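Local coordinates for protein pectate lyase 1 (Juniperus ashei, PDB 1PXZ) that cleaves pectate by calcium-dependent elimination, though with low activity, and is the major allergen of mountain cedar pollen, at residues Pro231-Tyr245 against Gly254-Phe268. Residues are numbered along the deposited sequence; the frame is centred on the assembly and turned at random.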
ATOM      1  N   PRO A 231       6.936  -5.918   4.602  1.00  8.27           N
ATOM      2  CA  PRO A 231       5.789  -5.855   5.494  1.00  7.41           C
ATOM      3  C   PRO A 231       5.937  -6.679   6.761  1.00  8.84           C
ATOM      4  O   PRO A 231       6.857  -7.476   6.892  1.00 10.69           O
ATOM      5  CB  PRO A 231       4.707  -6.532   4.624  1.00  8.64           C
ATOM      6  CG  PRO A 231       5.478  -7.631   3.964  1.00  8.32           C
ATOM      7  CD  PRO A 231       6.842  -7.065   3.664  1.00 11.71           C
ATOM      8  N   ARG A 232       4.986  -6.495   7.673  1.00 10.42           N
ATOM      9  CA  ARG A 232       4.705  -7.471   8.724  1.00 10.39           C
ATOM     10  C   ARG A 232       3.398  -8.171   8.311  1.00 11.67           C
ATOM     11  O   ARG A 232       2.368  -7.506   8.188  1.00 10.59           O
ATOM     12  CB  ARG A 232       4.577  -6.880  10.121  1.00 13.59           C
ATOM     13  CG  ARG A 232       4.428  -7.941  11.224  1.00 16.73           C
ATOM     14  CD  ARG A 232       3.611  -7.400  12.382  1.00 18.56           C
ATOM     15  NE  ARG A 232       3.740  -8.206  13.591  1.00 25.00           N
ATOM     16  CZ  ARG A 232       3.112  -9.360  13.803  1.00 33.57           C
ATOM     17  NH1 ARG A 232       2.290  -9.877  12.895  1.00 26.42           N
ATOM     18  NH2 ARG A 232       3.285 -10.034  14.934  1.00 23.12           N
ATOM     19  N   ALA A 233       3.458  -9.481   8.107  1.00  8.57           N
ATOM     20  CA  ALA A 233       2.314 -10.252   7.628  1.00  3.93           C
ATOM     21  C   ALA A 233       1.815 -11.311   8.608  1.00 10.54           C
ATOM     22  O   ALA A 233       2.588 -11.820   9.417  1.00 11.25           O
ATOM     23  CB  ALA A 233       2.751 -10.947   6.340  1.00  8.56           C
ATOM     24  N   ARG A 234       0.546 -11.677   8.531  1.00 10.12           N
ATOM     25  CA  ARG A 234      -0.043 -12.790   9.265  1.00 10.99           C
ATOM     26  C   ARG A 234      -0.927 -13.654   8.358  1.00 14.27           C
ATOM     27  O   ARG A 234      -1.655 -13.069   7.553  1.00 11.95           O
ATOM     28  CB  ARG A 234      -0.965 -12.338  10.384  1.00 17.17           C
ATOM     29  CG  ARG A 234      -0.379 -11.622  11.570  1.00 27.35           C
ATOM     30  CD  ARG A 234      -1.463 -11.422  12.638  1.00 27.56           C
ATOM     31  NE  ARG A 234      -0.867 -10.865  13.843  1.00 30.47           N
ATOM     32  CZ  ARG A 234      -0.603  -9.588  14.075  1.00 32.81           C
ATOM     33  NH1 ARG A 234      -0.875  -8.649  13.185  1.00 27.16           N
ATOM     34  NH2 ARG A 234      -0.053  -9.241  15.234  1.00 30.49           N
ATOM     35  N   TYR A 235      -0.893 -14.970   8.510  1.00 12.71           N
ATOM     36  CA  TYR A 235      -1.810 -15.905   7.868  1.00  9.78           C
ATOM     37  C   TYR A 235      -1.767 -16.002   6.361  1.00 20.14           C
ATOM     38  O   TYR A 235      -1.767 -17.105   5.794  1.00 19.98           O
ATOM     39  CB  TYR A 235      -3.261 -15.492   8.235  1.00 14.51           C
ATOM     40  CG  TYR A 235      -3.567 -15.908   9.658  1.00 19.68           C
ATOM     41  CD1 TYR A 235      -3.466 -17.260   9.969  1.00 29.61           C
ATOM     42  CD2 TYR A 235      -3.921 -15.018  10.654  1.00 23.25           C
ATOM     43  CE1 TYR A 235      -3.721 -17.716  11.244  1.00 31.38           C
ATOM     44  CE2 TYR A 235      -4.182 -15.471  11.944  1.00 28.63           C
ATOM     45  CZ  TYR A 235      -4.078 -16.819  12.226  1.00 29.27           C
ATOM     46  OH  TYR A 235      -4.329 -17.316  13.485  1.00 32.29           O
ATOM     47  N   GLY A 236      -1.783 -14.912   5.592  1.00 14.98           N
ATOM     48  CA  GLY A 236      -1.940 -15.094   4.150  1.00 10.66           C
ATOM     49  C   GLY A 236      -0.655 -15.197   3.367  1.00 14.64           C
ATOM     50  O   GLY A 236       0.372 -15.697   3.823  1.00 14.22           O
ATOM     51  N   LEU A 237      -0.672 -14.694   2.141  1.00  7.22           N
ATOM     52  CA  LEU A 237       0.450 -14.814   1.217  1.00  7.29           C
ATOM     53  C   LEU A 237       0.910 -13.446   0.760  1.00 13.34           C
ATOM     54  O   LEU A 237       0.058 -12.664   0.312  1.00 11.43           O
ATOM     55  CB  LEU A 237      -0.027 -15.608  -0.008  1.00 13.85           C
ATOM     56  CG  LEU A 237       0.806 -15.692  -1.274  1.00 18.97           C
ATOM     57  CD1 LEU A 237       2.138 -16.363  -0.994  1.00 23.01           C
ATOM     58  CD2 LEU A 237       0.050 -16.468  -2.349  1.00 22.47           C
ATOM     59  N   VAL A 238       2.208 -13.167   0.867  1.00 10.44           N
ATOM     60  CA  VAL A 238       2.682 -11.883   0.354  1.00  8.05           C
ATOM     61  C   VAL A 238       3.874 -12.108  -0.574  1.00  7.87           C
ATOM     62  O   VAL A 238       4.841 -12.736  -0.140  1.00 10.89           O
ATOM     63  CB  VAL A 238       3.136 -10.908   1.454  1.00 14.60           C
ATOM     64  CG1 VAL A 238       3.333  -9.528   0.817  1.00  4.46           C
ATOM     65  CG2 VAL A 238       2.158 -10.837   2.602  1.00 24.18           C
ATOM     66  N   HIS A 239       3.793 -11.592  -1.783  1.00  6.57           N
ATOM     67  CA  HIS A 239       4.908 -11.594  -2.719  1.00 12.19           C
ATOM     68  C   HIS A 239       5.649 -10.257  -2.623  1.00 10.56           C
ATOM     69  O   HIS A 239       5.079  -9.220  -2.966  1.00  9.33           O
ATOM     70  CB  HIS A 239       4.415 -11.868  -4.141  1.00  7.40           C
ATOM     71  CG  HIS A 239       5.485 -12.007  -5.170  1.00  8.68           C
ATOM     72  ND1 HIS A 239       5.353 -11.589  -6.468  1.00  8.01           N
ATOM     73  CD2 HIS A 239       6.740 -12.536  -5.039  1.00  7.10           C
ATOM     74  CE1 HIS A 239       6.472 -11.840  -7.132  1.00 12.69           C
ATOM     75  NE2 HIS A 239       7.330 -12.421  -6.289  1.00  8.73           N
ATOM     76  N   VAL A 240       6.878 -10.285  -2.149  1.00  6.43           N
ATOM     77  CA  VAL A 240       7.675  -9.059  -1.966  1.00  5.63           C
ATOM     78  C   VAL A 240       8.740  -8.999  -3.043  1.00 12.05           C
ATOM     79  O   VAL A 240       9.741  -9.711  -2.929  1.00 11.58           O
ATOM     80  CB  VAL A 240       8.297  -9.008  -0.563  1.00  5.82           C
ATOM     81  CG1 VAL A 240       9.046  -7.692  -0.324  1.00 10.37           C
ATOM     82  CG2 VAL A 240       7.238  -9.153   0.528  1.00  6.83           C
ATOM     83  N   ALA A 241       8.540  -8.185  -4.094  1.00  6.22           N
ATOM     84  CA  ALA A 241       9.384  -8.288  -5.276  1.00  5.97           C
ATOM     85  C   ALA A 241      10.017  -6.993  -5.762  1.00  9.51           C
ATOM     86  O   ALA A 241       9.296  -6.004  -5.937  1.00  8.79           O
ATOM     87  CB  ALA A 241       8.515  -8.832  -6.427  1.00  8.68           C
ATOM     88  N   ASN A 242      11.314  -6.960  -6.027  1.00  7.43           N
ATOM     89  CA  ASN A 242      12.014  -5.819  -6.607  1.00  5.64           C
ATOM     90  C   ASN A 242      11.747  -4.513  -5.846  1.00  9.07           C
ATOM     91  O   ASN A 242      11.514  -3.454  -6.437  1.00  8.89           O
ATOM     92  CB  ASN A 242      11.633  -5.668  -8.070  1.00  7.83           C
ATOM     93  CG  ASN A 242      12.448  -6.607  -8.945  1.00 16.22           C
ATOM     94  OD1 ASN A 242      13.500  -7.147  -8.580  1.00 15.52           O
ATOM     95  ND2 ASN A 242      11.933  -6.779 -10.140  1.00  6.48           N
ATOM     96  N   ASN A 243      11.813  -4.620  -4.515  1.00  7.68           N
ATOM     97  CA  ASN A 243      11.787  -3.414  -3.686  1.00  8.77           C
ATOM     98  C   ASN A 243      13.199  -3.046  -3.234  1.00 12.22           C
ATOM     99  O   ASN A 243      14.056  -3.924  -3.202  1.00 10.20           O
ATOM    100  CB  ASN A 243      10.931  -3.636  -2.446  1.00  9.29           C
ATOM    101  CG  ASN A 243       9.562  -4.226  -2.721  1.00 13.70           C
ATOM    102  OD1 ASN A 243       9.314  -5.435  -2.660  1.00 11.75           O
ATOM    103  ND2 ASN A 243       8.644  -3.312  -3.009  1.00  4.50           N
ATOM    104  N   ASN A 244      13.434  -1.793  -2.865  1.00  4.83           N
ATOM    105  CA  ASN A 244      14.758  -1.329  -2.429  1.00  4.94           C
ATOM    106  C   ASN A 244      14.723  -0.922  -0.972  1.00  9.04           C
ATOM    107  O   ASN A 244      13.889  -0.091  -0.578  1.00 11.38           O
ATOM    108  CB  ASN A 244      15.169  -0.158  -3.325  1.00  7.49           C
ATOM    109  CG  ASN A 244      16.636   0.190  -3.276  1.00 13.44           C
ATOM    110  OD1 ASN A 244      17.488  -0.678  -3.076  1.00 15.42           O
ATOM    111  ND2 ASN A 244      16.978   1.461  -3.455  1.00 14.56           N
ATOM    112  N   TYR A 245      15.583  -1.476  -0.116  1.00  4.47           N
ATOM    113  CA  TYR A 245      15.511  -1.206   1.305  1.00  4.99           C
ATOM    114  C   TYR A 245      16.769  -0.466   1.792  1.00 11.55           C
ATOM    115  O   TYR A 245      17.867  -1.002   1.663  1.00  9.66           O
ATOM    116  CB  TYR A 245      15.363  -2.482   2.142  1.00  9.06           C
ATOM    117  CG  TYR A 245      14.078  -3.265   2.020  1.00  5.88           C
ATOM    118  CD1 TYR A 245      13.886  -4.056   0.873  1.00  7.62           C
ATOM    119  CD2 TYR A 245      13.087  -3.243   2.986  1.00  5.85           C
ATOM    120  CE1 TYR A 245      12.721  -4.784   0.737  1.00  5.16           C
ATOM    121  CE2 TYR A 245      11.909  -3.979   2.865  1.00  6.02           C
ATOM    122  CZ  TYR A 245      11.758  -4.743   1.715  1.00  9.94           C
ATOM    123  OH  TYR A 245      10.603  -5.484   1.540  1.00  7.89           O
ATOM    124  N   GLY A 254       8.706  -9.317   8.335  1.00 12.65           N
ATOM    125  CA  GLY A 254       8.480 -10.216   9.488  1.00 11.80           C
ATOM    126  C   GLY A 254       7.034 -10.663   9.522  1.00  9.27           C
ATOM    127  O   GLY A 254       6.246 -10.368   8.613  1.00 11.74           O
ATOM    128  N   GLY A 255       6.654 -11.358  10.590  1.00  8.99           N
ATOM    129  CA  GLY A 255       5.270 -11.841  10.581  1.00 11.35           C
ATOM    130  C   GLY A 255       5.049 -12.876  11.668  1.00 17.22           C
ATOM    131  O   GLY A 255       5.986 -13.298  12.361  1.00 11.35           O
ATOM    132  N   SER A 256       3.785 -13.285  11.774  1.00 13.54           N
ATOM    133  CA  SER A 256       3.368 -14.244  12.797  1.00 11.76           C
ATOM    134  C   SER A 256       2.211 -15.068  12.255  1.00 15.84           C
ATOM    135  O   SER A 256       1.655 -14.723  11.206  1.00 12.48           O
ATOM    136  CB  SER A 256       2.957 -13.540  14.090  1.00 17.56           C
ATOM    137  OG  SER A 256       1.896 -12.625  13.878  1.00 13.64           O
ATOM    138  N   SER A 257       1.883 -16.156  12.961  1.00 13.79           N
ATOM    139  CA  SER A 257       0.785 -17.003  12.497  1.00 14.21           C
ATOM    140  C   SER A 257       0.984 -17.445  11.049  1.00 12.65           C
ATOM    141  O   SER A 257       0.089 -17.341  10.213  1.00 14.07           O
ATOM    142  CB  SER A 257      -0.544 -16.276  12.691  1.00 12.22           C
ATOM    143  OG  SER A 257      -0.741 -15.946  14.068  1.00 16.89           O
ATOM    144  N   ASN A 258       2.165 -17.972  10.758  1.00 13.65           N
ATOM    145  CA  ASN A 258       2.420 -18.710   9.530  1.00 13.45           C
ATOM    146  C   ASN A 258       1.998 -17.977   8.274  1.00 14.02           C
ATOM    147  O   ASN A 258       1.187 -18.492   7.501  1.00 11.92           O
ATOM    148  CB  ASN A 258       1.667 -20.053   9.584  1.00 17.51           C
ATOM    149  CG  ASN A 258       1.908 -21.019   8.451  1.00 15.58           C
ATOM    150  OD1 ASN A 258       1.054 -21.872   8.159  1.00 33.91           O
ATOM    151  ND2 ASN A 258       3.018 -20.972   7.756  1.00 11.16           N
ATOM    152  N   PRO A 259       2.535 -16.800   8.009  1.00 13.69           N
ATOM    153  CA  PRO A 259       2.312 -16.220   6.675  1.00 12.07           C
ATOM    154  C   PRO A 259       3.279 -16.904   5.713  1.00 13.23           C
ATOM    155  O   PRO A 259       4.334 -17.419   6.120  1.00 10.88           O
ATOM    156  CB  PRO A 259       2.683 -14.743   6.895  1.00 10.38           C
ATOM    157  CG  PRO A 259       3.819 -14.851   7.868  1.00 13.68           C
ATOM    158  CD  PRO A 259       3.400 -15.949   8.831  1.00 14.46           C
ATOM    159  N   THR A 260       2.915 -16.896   4.442  1.00 10.96           N
ATOM    160  CA  THR A 260       3.791 -17.275   3.351  1.00  8.78           C
ATOM    161  C   THR A 260       4.388 -15.999   2.771  1.00 15.84           C
ATOM    162  O   THR A 260       3.664 -15.138   2.286  1.00 12.13           O
ATOM    163  CB  THR A 260       3.035 -18.072   2.260  1.00 12.70           C
ATOM    164  OG1 THR A 260       2.542 -19.252   2.920  1.00 13.25           O
ATOM    165  CG2 THR A 260       3.958 -18.486   1.127  1.00 11.74           C
ATOM    166  N   ILE A 261       5.698 -15.894   2.834  1.00 10.13           N
ATOM    167  CA  ILE A 261       6.413 -14.722   2.362  1.00  6.79           C
ATOM    168  C   ILE A 261       7.406 -15.110   1.282  1.00 12.19           C
ATOM    169  O   ILE A 261       8.349 -15.839   1.539  1.00 12.28           O
ATOM    170  CB  ILE A 261       7.127 -13.997   3.533  1.00  8.31           C
ATOM    171  CG1 ILE A 261       6.127 -13.590   4.611  1.00  8.74           C
ATOM    172  CG2 ILE A 261       7.944 -12.848   2.963  1.00  8.31           C
ATOM    173  CD1 ILE A 261       6.695 -12.970   5.877  1.00 11.79           C
ATOM    174  N   LEU A 262       7.161 -14.608   0.076  1.00  9.79           N
ATOM    175  CA  LEU A 262       7.980 -14.853  -1.089  1.00  3.67           C
ATOM    176  C   LEU A 262       8.747 -13.588  -1.448  1.00  7.69           C
ATOM    177  O   LEU A 262       8.243 -12.694  -2.121  1.00  8.90           O
ATOM    178  CB  LEU A 262       7.132 -15.377  -2.251  1.00  6.98           C
ATOM    179  CG  LEU A 262       6.209 -16.557  -1.864  1.00  9.83           C
ATOM    180  CD1 LEU A 262       5.480 -17.074  -3.096  1.00 11.47           C
ATOM    181  CD2 LEU A 262       6.992 -17.680  -1.192  1.00 12.60           C
ATOM    182  N   SER A 263       9.990 -13.556  -0.949  1.00  6.95           N
ATOM    183  CA  SER A 263      10.893 -12.443  -1.210  1.00  9.78           C
ATOM    184  C   SER A 263      11.699 -12.722  -2.474  1.00 11.03           C
ATOM    185  O   SER A 263      12.398 -13.728  -2.528  1.00 11.29           O
ATOM    186  CB  SER A 263      11.818 -12.233  -0.007  1.00  8.82           C
ATOM    187  OG  SER A 263      12.834 -11.289  -0.329  1.00 10.03           O
ATOM    188  N   GLU A 264      11.585 -11.864  -3.489  1.00  6.12           N
ATOM    189  CA  GLU A 264      12.285 -12.092  -4.751  1.00  5.50           C
ATOM    190  C   GLU A 264      12.860 -10.819  -5.328  1.00 10.69           C
ATOM    191  O   GLU A 264      12.115  -9.844  -5.515  1.00 10.76           O
ATOM    192  CB  GLU A 264      11.252 -12.707  -5.708  1.00 11.27           C
ATOM    193  CG  GLU A 264      11.779 -13.090  -7.074  1.00 16.23           C
ATOM    194  CD  GLU A 264      10.764 -13.845  -7.916  1.00 21.32           C
ATOM    195  OE1 GLU A 264       9.566 -13.909  -7.547  1.00 14.03           O
ATOM    196  OE2 GLU A 264      11.210 -14.364  -8.970  1.00 17.83           O
ATOM    197  N   GLY A 265      14.156 -10.782  -5.599  1.00  6.50           N
ATOM    198  CA  GLY A 265      14.746  -9.643  -6.273  1.00  7.34           C
ATOM    199  C   GLY A 265      14.730  -8.361  -5.469  1.00 10.75           C
ATOM    200  O   GLY A 265      14.769  -7.258  -6.054  1.00 10.91           O
ATOM    201  N   ASN A 266      14.702  -8.426  -4.149  1.00  7.10           N
ATOM    202  CA  ASN A 266      14.807  -7.231  -3.305  1.00  6.65           C
ATOM    203  C   ASN A 266      16.260  -6.845  -3.082  1.00 16.02           C
ATOM    204  O   ASN A 266      17.137  -7.702  -3.244  1.00 10.34           O
ATOM    205  CB  ASN A 266      14.121  -7.507  -1.961  1.00  6.89           C
ATOM    206  CG  ASN A 266      12.636  -7.755  -2.171  1.00  7.48           C
ATOM    207  OD1 ASN A 266      11.948  -6.847  -2.653  1.00  9.18           O
ATOM    208  ND2 ASN A 266      12.155  -8.936  -1.821  1.00  4.86           N
ATOM    209  N   SER A 267      16.527  -5.601  -2.705  1.00  7.57           N
ATOM    210  CA  SER A 267      17.894  -5.219  -2.336  1.00  7.77           C
ATOM    211  C   SER A 267      17.848  -4.698  -0.900  1.00 18.39           C
ATOM    212  O   SER A 267      17.105  -3.759  -0.586  1.00  8.91           O
ATOM    213  CB  SER A 267      18.457  -4.184  -3.294  1.00 11.24           C
ATOM    214  OG  SER A 267      19.722  -3.693  -2.844  1.00 11.89           O
ATOM    215  N   PHE A 268      18.613  -5.335  -0.013  1.00  9.56           N
ATOM    216  CA  PHE A 268      18.539  -5.022   1.407  1.00  6.91           C
ATOM    217  C   PHE A 268      19.882  -4.456   1.867  1.00 13.80           C
ATOM    218  O   PHE A 268      20.887  -5.166   1.744  1.00 11.34           O
ATOM    219  CB  PHE A 268      18.196  -6.263   2.223  1.00 11.98           C
ATOM    220  CG  PHE A 268      16.932  -7.041   1.912  1.00  9.62           C
ATOM    221  CD1 PHE A 268      15.685  -6.588   2.336  1.00  7.73           C
ATOM    222  CD2 PHE A 268      16.992  -8.236   1.194  1.00  8.34           C
ATOM    223  CE1 PHE A 268      14.550  -7.335   2.038  1.00  7.84           C
ATOM    224  CE2 PHE A 268      15.861  -8.983   0.905  1.00  8.93           C
ATOM    225  CZ  PHE A 268      14.618  -8.537   1.343  1.00  8.20           C
TER
HETATM  226  O   HOH W   1      -1.584 -19.433   7.572  1.00 21.65           O
HETATM  227  O   HOH W   2      19.414  -1.650  -0.714  1.00 20.83           O
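R232 reaches over to S256 and grips a single oxygen end-on: NH1 lies 2.9 Å and NH2 3.1 Å from S256 OG, which sits in the guanidinium plane. CG of R232 stands anti to the backbone N (chi1 -174°) and the chain stays extended to NE, carrying the group past G255 to that hydroxyl. R234 runs beside it, and R232 NH1 lies over the centre of the R234 guanidinium face; NH1 of R234 is bonded to the carbonyl of G202. At the turn, S257 CB packs over one face of the Y235 ring, 3.7 Å from its centroid and 15° off the normal, a CH-pi contact.

After this turn, strands 237-241 and 260-264 run nearly parallel. On the face carrying L237, H239 and A241, L237 CD1 meets T260 CG2 at 3.5 Å. H239 NE2 donates to the anti side of E264 OE1 (3.0 Å), somewhat out of the carboxylate plane, ring and carboxylate planes being 56° apart; Y321 bonds the other ring nitrogen, and R300 forms a salt bridge with OE2.

At the next turn, N266 links the two segments. Its ND2 donates to V240 O from above the carbonyl plane at 2.8 Å, while the N-H of E264 approaches the same oxygen from the other side, so V240 O accepts two bonds. N266 ND2 also donates to S263 OG, which is bonded in turn to D301, and N266 OD1 accepts the N-H of N243. Beyond it, the Y245 and F268 side chains lie side by side, with F268 CE1 over one face of the Y245 ring, which also stacks on F222.

R232 lies beside R229, the predicted active-site residue, and 230-237 binds IgE. Three successive parallel strand pairs joined by turns mark adjacent coils of the right-handed parallel beta-helix of polysaccharide lyase family 1.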